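PDB 3CK6: zinc transport protein ZntB from Vibrio parahaemolyticus RIMD 2210633, which probably carries zinc ions into the cell together with protons, as a homopentameric member of the CorA metal ion transporter family. Local coordinates for residues I149-L160 / R221-E232. The protein carries 1 engineered substitution. Numbering follows the deposited sequence.
Sequences IDLYLDTIEETL and RINETIEFYLGE
Tyr229 enters helix 149-160 as a knob in the hole formed by Leu153, Ile156, Glu157 and Leu160, and buries more area than any other residue of the pair. CD2 of Leu160 lies at the base of the ring, 3.5 Å from Tyr229 CB, while the hydroxyl end reaches the stem of Glu157, with OH 3.2 Å from Glu157 CB. The ring's CE2 rests 3.7 Å from the backbone O of Leu153. CG2 of Thr225, one turn earlier, lies above one ring face, offset toward the rim, and a water at the ring edge, in its plane, links Tyr229 OH to Asp154 OD1.

At the other end of the interface Arg221 grips Asp150 end-on: NH1 meets OD2 at 2.7 Å and NH2 meets OD1 at 2.9 Å. These two nearly straight bonds, one to each oxygen and both close to the guanidinium plane, make the salt bridge bidentate; the carboxylate and guanidinium planes are nearly coplanar, 28° apart. The arginine chain is extended through chi2, then bent at chi3 (59°), which turns it toward the aspartate.

Between these polar and aromatic contacts the seam is aliphatic. Ile222 CG2 packs against Leu153 CD1 at 3.7 Å and also touches Ile149 CG2; the other methyl of Leu153, CD2, meets Ile226 CG1 at 4.0 Å.

Over segments 149-160 and 221-232 the axes run nearly parallel, 20° apart, and approach to 11.0 Å. The segments are parts of helices 134-161 and 209-246 of the cytoplasmic domain, and helix 173-199 packs against both, Ile187 on Ile149 and Ile183 on Ile226. Helix 209-246 also faces the neighbouring subunit of the funnel-shaped pentamer: Arg185 and Arg66, both of that subunit, respectively hydrogen-bond Thr225 OG1 and form a salt bridge with Glu224.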
loop_
_atom_site.group_PDB
_atom_site.type_symbol
_atom_site.label_atom_id
_atom_site.label_comp_id
_atom_site.label_asym_id
_atom_site.label_seq_id
_atom_site.Cartn_x
_atom_site.Cartn_y
_atom_site.Cartn_z
ATOM N N ILE E 149 -0.987 -18.848 -20.209
ATOM C CA ILE E 149 -1.680 -18.534 -18.950
ATOM C C ILE E 149 -3.088 -18.007 -19.261
ATOM O O ILE E 149 -4.074 -18.450 -18.643
ATOM C CB ILE E 149 -0.903 -17.520 -18.069
ATOM C CG1 ILE E 149 0.386 -18.157 -17.521
ATOM C CG2 ILE E 149 -1.787 -17.060 -16.902
ATOM C CD1 ILE E 149 1.414 -17.165 -16.957
ATOM N N ASP E 150 -3.190 -17.099 -20.236
ATOM C CA ASP E 150 -4.501 -16.637 -20.701
ATOM C C ASP E 150 -5.408 -17.802 -21.077
ATOM O O ASP E 150 -6.559 -17.823 -20.670
ATOM C CB ASP E 150 -4.378 -15.689 -21.904
ATOM C CG ASP E 150 -4.240 -14.228 -21.493
ATOM O OD1 ASP E 150 -4.834 -13.841 -20.463
ATOM O OD2 ASP E 150 -3.544 -13.457 -22.216
ATOM N N LEU E 151 -4.891 -18.761 -21.850
ATOM C CA LEU E 151 -5.692 -19.905 -22.303
ATOM C C LEU E 151 -6.209 -20.702 -21.121
ATOM O O LEU E 151 -7.376 -21.098 -21.111
ATOM C CB LEU E 151 -4.920 -20.831 -23.268
ATOM C CG LEU E 151 -4.908 -20.453 -24.759
ATOM C CD1 LEU E 151 -3.733 -21.097 -25.500
ATOM C CD2 LEU E 151 -6.250 -20.777 -25.474
ATOM N N TYR E 152 -5.350 -20.926 -20.124
ATOM C CA TYR E 152 -5.780 -21.612 -18.907
ATOM C C TYR E 152 -6.839 -20.812 -18.143
ATOM O O TYR E 152 -7.846 -21.369 -17.699
ATOM C CB TYR E 152 -4.591 -21.956 -18.005
ATOM C CG TYR E 152 -4.978 -22.598 -16.692
ATOM C CD1 TYR E 152 -5.542 -23.874 -16.650
ATOM C CD2 TYR E 152 -4.771 -21.930 -15.486
ATOM C CE1 TYR E 152 -5.897 -24.452 -15.434
ATOM C CE2 TYR E 152 -5.115 -22.508 -14.271
ATOM C CZ TYR E 152 -5.673 -23.757 -14.251
ATOM O OH TYR E 152 -6.013 -24.317 -13.035
ATOM N N LEU E 153 -6.608 -19.512 -17.995
ATOM C CA LEU E 153 -7.572 -18.649 -17.316
ATOM C C LEU E 153 -8.957 -18.705 -17.953
ATOM O O LEU E 153 -9.952 -18.614 -17.243
ATOM C CB LEU E 153 -7.077 -17.205 -17.201
ATOM C CG LEU E 153 -6.035 -16.986 -16.099
ATOM C CD1 LEU E 153 -5.470 -15.560 -16.136
ATOM C CD2 LEU E 153 -6.589 -17.359 -14.699
ATOM N N ASP E 154 -9.007 -18.888 -19.274
ATOM C CA ASP E 154 -10.255 -19.093 -20.011
ATOM C C ASP E 154 -11.023 -20.309 -19.507
ATOM O O ASP E 154 -12.234 -20.271 -19.468
ATOM C CB ASP E 154 -10.006 -19.268 -21.514
ATOM C CG ASP E 154 -9.680 -17.962 -22.223
ATOM O OD1 ASP E 154 -9.976 -16.876 -21.668
ATOM O OD2 ASP E 154 -9.124 -18.033 -23.349
ATOM N N THR E 155 -10.310 -21.380 -19.144
ATOM C CA THR E 155 -10.943 -22.598 -18.633
ATOM C C THR E 155 -11.535 -22.324 -17.259
ATOM O O THR E 155 -12.547 -22.905 -16.883
ATOM C CB THR E 155 -9.960 -23.798 -18.543
ATOM O OG1 THR E 155 -9.030 -23.602 -17.467
ATOM C CG2 THR E 155 -9.208 -23.994 -19.840
ATOM N N ILE E 156 -10.884 -21.442 -16.502
ATOM C CA ILE E 156 -11.395 -21.060 -15.181
ATOM C C ILE E 156 -12.637 -20.184 -15.347
ATOM O O ILE E 156 -13.657 -20.384 -14.667
ATOM C CB ILE E 156 -10.304 -20.393 -14.298
ATOM C CG1 ILE E 156 -9.260 -21.452 -13.894
ATOM C CG2 ILE E 156 -10.936 -19.735 -13.053
ATOM C CD1 ILE E 156 -7.960 -20.899 -13.321
ATOM N N GLU E 157 -12.561 -19.244 -16.283
ATOM C CA GLU E 157 -13.718 -18.422 -16.636
ATOM C C GLU E 157 -14.955 -19.278 -16.981
ATOM O O GLU E 157 -16.060 -18.979 -16.522
ATOM C CB GLU E 157 -13.373 -17.468 -17.781
ATOM C CG GLU E 157 -14.573 -16.649 -18.257
ATOM C CD GLU E 157 -14.207 -15.664 -19.334
ATOM O OE1 GLU E 157 -14.780 -14.554 -19.317
ATOM O OE2 GLU E 157 -13.340 -15.990 -20.188
ATOM N N GLU E 158 -14.753 -20.341 -17.766
ATOM C CA GLU E 158 -15.820 -21.314 -18.105
ATOM C C GLU E 158 -16.507 -21.897 -16.875
ATOM O O GLU E 158 -17.736 -22.018 -16.825
ATOM C CB GLU E 158 -15.249 -22.492 -18.899
ATOM C CG GLU E 158 -14.837 -22.203 -20.330
ATOM C CD GLU E 158 -15.178 -23.359 -21.257
ATOM O OE1 GLU E 158 -16.031 -24.198 -20.874
ATOM O OE2 GLU E 158 -14.596 -23.424 -22.368
ATOM N N THR E 159 -15.694 -22.301 -15.906
ATOM C CA THR E 159 -16.176 -22.830 -14.641
ATOM C C THR E 159 -17.042 -21.774 -13.957
ATOM O O THR E 159 -18.176 -22.064 -13.552
ATOM C CB THR E 159 -14.989 -23.261 -13.736
ATOM O OG1 THR E 159 -14.281 -24.327 -14.372
ATOM C CG2 THR E 159 -15.456 -23.736 -12.359
ATOM N N LEU E 160 -16.509 -20.557 -13.871
ATOM C CA LEU E 160 -17.155 -19.424 -13.196
ATOM C C LEU E 160 -18.492 -19.029 -13.826
ATOM O O LEU E 160 -19.506 -18.924 -13.122
ATOM C CB LEU E 160 -16.198 -18.212 -13.124
ATOM C CG LEU E 160 -15.276 -18.048 -11.900
ATOM C CD1 LEU E 160 -14.650 -19.359 -11.449
ATOM C CD2 LEU E 160 -14.196 -17.004 -12.146
ATOM N N ARG E 221 -2.566 -7.172 -17.027
ATOM C CA ARG E 221 -3.947 -7.591 -17.325
ATOM C C ARG E 221 -4.275 -8.962 -16.718
ATOM O O ARG E 221 -5.343 -9.138 -16.105
ATOM C CB ARG E 221 -4.231 -7.592 -18.830
ATOM C CG ARG E 221 -5.614 -8.264 -19.190
ATOM C CD ARG E 221 -5.820 -8.215 -20.740
ATOM N NE ARG E 221 -4.736 -8.902 -21.443
ATOM C CZ ARG E 221 -4.540 -10.223 -21.449
ATOM N NH1 ARG E 221 -3.506 -10.729 -22.108
ATOM N NH2 ARG E 221 -5.360 -11.043 -20.796
ATOM N N ILE E 222 -3.369 -9.932 -16.897
ATOM C CA ILE E 222 -3.539 -11.261 -16.282
ATOM C C ILE E 222 -3.772 -11.178 -14.770
ATOM O O ILE E 222 -4.757 -11.763 -14.257
ATOM C CB ILE E 222 -2.390 -12.238 -16.676
ATOM C CG1 ILE E 222 -2.449 -12.511 -18.197
ATOM C CG2 ILE E 222 -2.398 -13.530 -15.790
ATOM C CD1 ILE E 222 -1.274 -13.318 -18.759
ATOM N N ASN E 223 -2.906 -10.445 -14.066
ATOM C CA ASN E 223 -3.031 -10.260 -12.612
ATOM C C ASN E 223 -4.367 -9.639 -12.212
ATOM O O ASN E 223 -4.996 -10.099 -11.268
ATOM C CB ASN E 223 -1.868 -9.436 -12.036
ATOM C CG ASN E 223 -0.670 -10.291 -11.693
ATOM O OD1 ASN E 223 -0.699 -11.052 -10.734
ATOM N ND2 ASN E 223 0.387 -10.196 -12.495
ATOM N N GLU E 224 -4.808 -8.625 -12.941
ATOM C CA GLU E 224 -6.116 -8.021 -12.685
ATOM C C GLU E 224 -7.280 -8.968 -12.926
ATOM O O GLU E 224 -8.255 -8.921 -12.203
ATOM C CB GLU E 224 -6.310 -6.740 -13.480
ATOM C CG GLU E 224 -5.266 -5.687 -13.088
ATOM C CD GLU E 224 -5.222 -4.469 -13.997
ATOM O OE1 GLU E 224 -5.741 -4.488 -15.155
ATOM O OE2 GLU E 224 -4.631 -3.469 -13.529
ATOM N N THR E 225 -7.172 -9.801 -13.956
ATOM C CA THR E 225 -8.197 -10.788 -14.275
ATOM C C THR E 225 -8.321 -11.836 -13.167
ATOM O O THR E 225 -9.438 -12.193 -12.756
ATOM C CB THR E 225 -7.920 -11.456 -15.636
ATOM O OG1 THR E 225 -8.244 -10.526 -16.663
ATOM C CG2 THR E 225 -8.839 -12.664 -15.818
ATOM N N ILE E 226 -7.175 -12.321 -12.698
ATOM C CA ILE E 226 -7.120 -13.231 -11.544
ATOM C C ILE E 226 -7.846 -12.643 -10.327
ATOM O O ILE E 226 -8.649 -13.329 -9.704
ATOM C CB ILE E 226 -5.658 -13.626 -11.200
ATOM C CG1 ILE E 226 -5.107 -14.553 -12.287
ATOM C CG2 ILE E 226 -5.576 -14.343 -9.806
ATOM C CD1 ILE E 226 -3.704 -14.952 -12.070
ATOM N N GLU E 227 -7.564 -11.379 -9.998
ATOM C CA GLU E 227 -8.220 -10.720 -8.859
ATOM C C GLU E 227 -9.705 -10.610 -9.058
ATOM O O GLU E 227 -10.480 -10.770 -8.111
ATOM C CB GLU E 227 -7.631 -9.336 -8.557
ATOM C CG GLU E 227 -6.211 -9.379 -8.082
ATOM C CD GLU E 227 -6.056 -10.118 -6.759
ATOM O OE1 GLU E 227 -5.145 -10.960 -6.672
ATOM O OE2 GLU E 227 -6.849 -9.863 -5.826
ATOM N N PHE E 228 -10.112 -10.372 -10.297
ATOM C CA PHE E 228 -11.517 -10.317 -10.621
ATOM C C PHE E 228 -12.169 -11.687 -10.432
ATOM O O PHE E 228 -13.242 -11.787 -9.822
ATOM C CB PHE E 228 -11.749 -9.817 -12.047
ATOM C CG PHE E 228 -13.164 -9.956 -12.500
ATOM C CD1 PHE E 228 -14.191 -9.255 -11.857
ATOM C CD2 PHE E 228 -13.477 -10.787 -13.569
ATOM C CE1 PHE E 228 -15.523 -9.382 -12.277
ATOM C CE2 PHE E 228 -14.785 -10.928 -13.996
ATOM C CZ PHE E 228 -15.826 -10.232 -13.341
ATOM N N TYR E 229 -11.531 -12.738 -10.954
ATOM C CA TYR E 229 -12.104 -14.101 -10.797
ATOM C C TYR E 229 -12.184 -14.503 -9.328
ATOM O O TYR E 229 -13.145 -15.144 -8.916
ATOM C CB TYR E 229 -11.315 -15.146 -11.583
ATOM C CG TYR E 229 -11.434 -15.023 -13.093
ATOM C CD1 TYR E 229 -12.498 -14.332 -13.693
ATOM C CD2 TYR E 229 -10.495 -15.620 -13.915
ATOM C CE1 TYR E 229 -12.608 -14.237 -15.083
ATOM C CE2 TYR E 229 -10.587 -15.527 -15.305
ATOM C CZ TYR E 229 -11.632 -14.837 -15.881
ATOM O OH TYR E 229 -11.692 -14.758 -17.256
ATOM N N LEU E 230 -11.171 -14.135 -8.551
ATOM C CA LEU E 230 -11.182 -14.396 -7.105
ATOM C C LEU E 230 -12.340 -13.647 -6.450
ATOM O O LEU E 230 -12.953 -14.154 -5.522
ATOM C CB LEU E 230 -9.868 -14.011 -6.466
ATOM C CG LEU E 230 -8.682 -14.961 -6.589
ATOM C CD1 LEU E 230 -7.448 -14.193 -6.164
ATOM C CD2 LEU E 230 -8.921 -16.165 -5.692
ATOM N N GLY E 231 -12.653 -12.451 -6.960
ATOM C CA GLY E 231 -13.805 -11.677 -6.489
ATOM C C GLY E 231 -15.133 -12.326 -6.836
ATOM O O GLY E 231 -16.059 -12.315 -6.034
ATOM N N GLU E 232 -15.221 -12.904 -8.032
ATOM C CA GLU E 232 -16.388 -13.698 -8.426
ATOM C C GLU E 232 -16.573 -14.987 -7.604
ATOM O O GLU E 232 -17.703 -15.410 -7.390
ATOM C CB GLU E 232 -16.296 -14.075 -9.889
ATOM C CG GLU E 232 -16.545 -12.919 -10.827
ATOM C CD GLU E 232 -16.784 -13.401 -12.232
ATOM O OE1 GLU E 232 -17.957 -13.427 -12.645
ATOM O OE2 GLU E 232 -15.797 -13.773 -12.914
HETATM O O HOH W 1 -9.624 -15.399 -18.746
#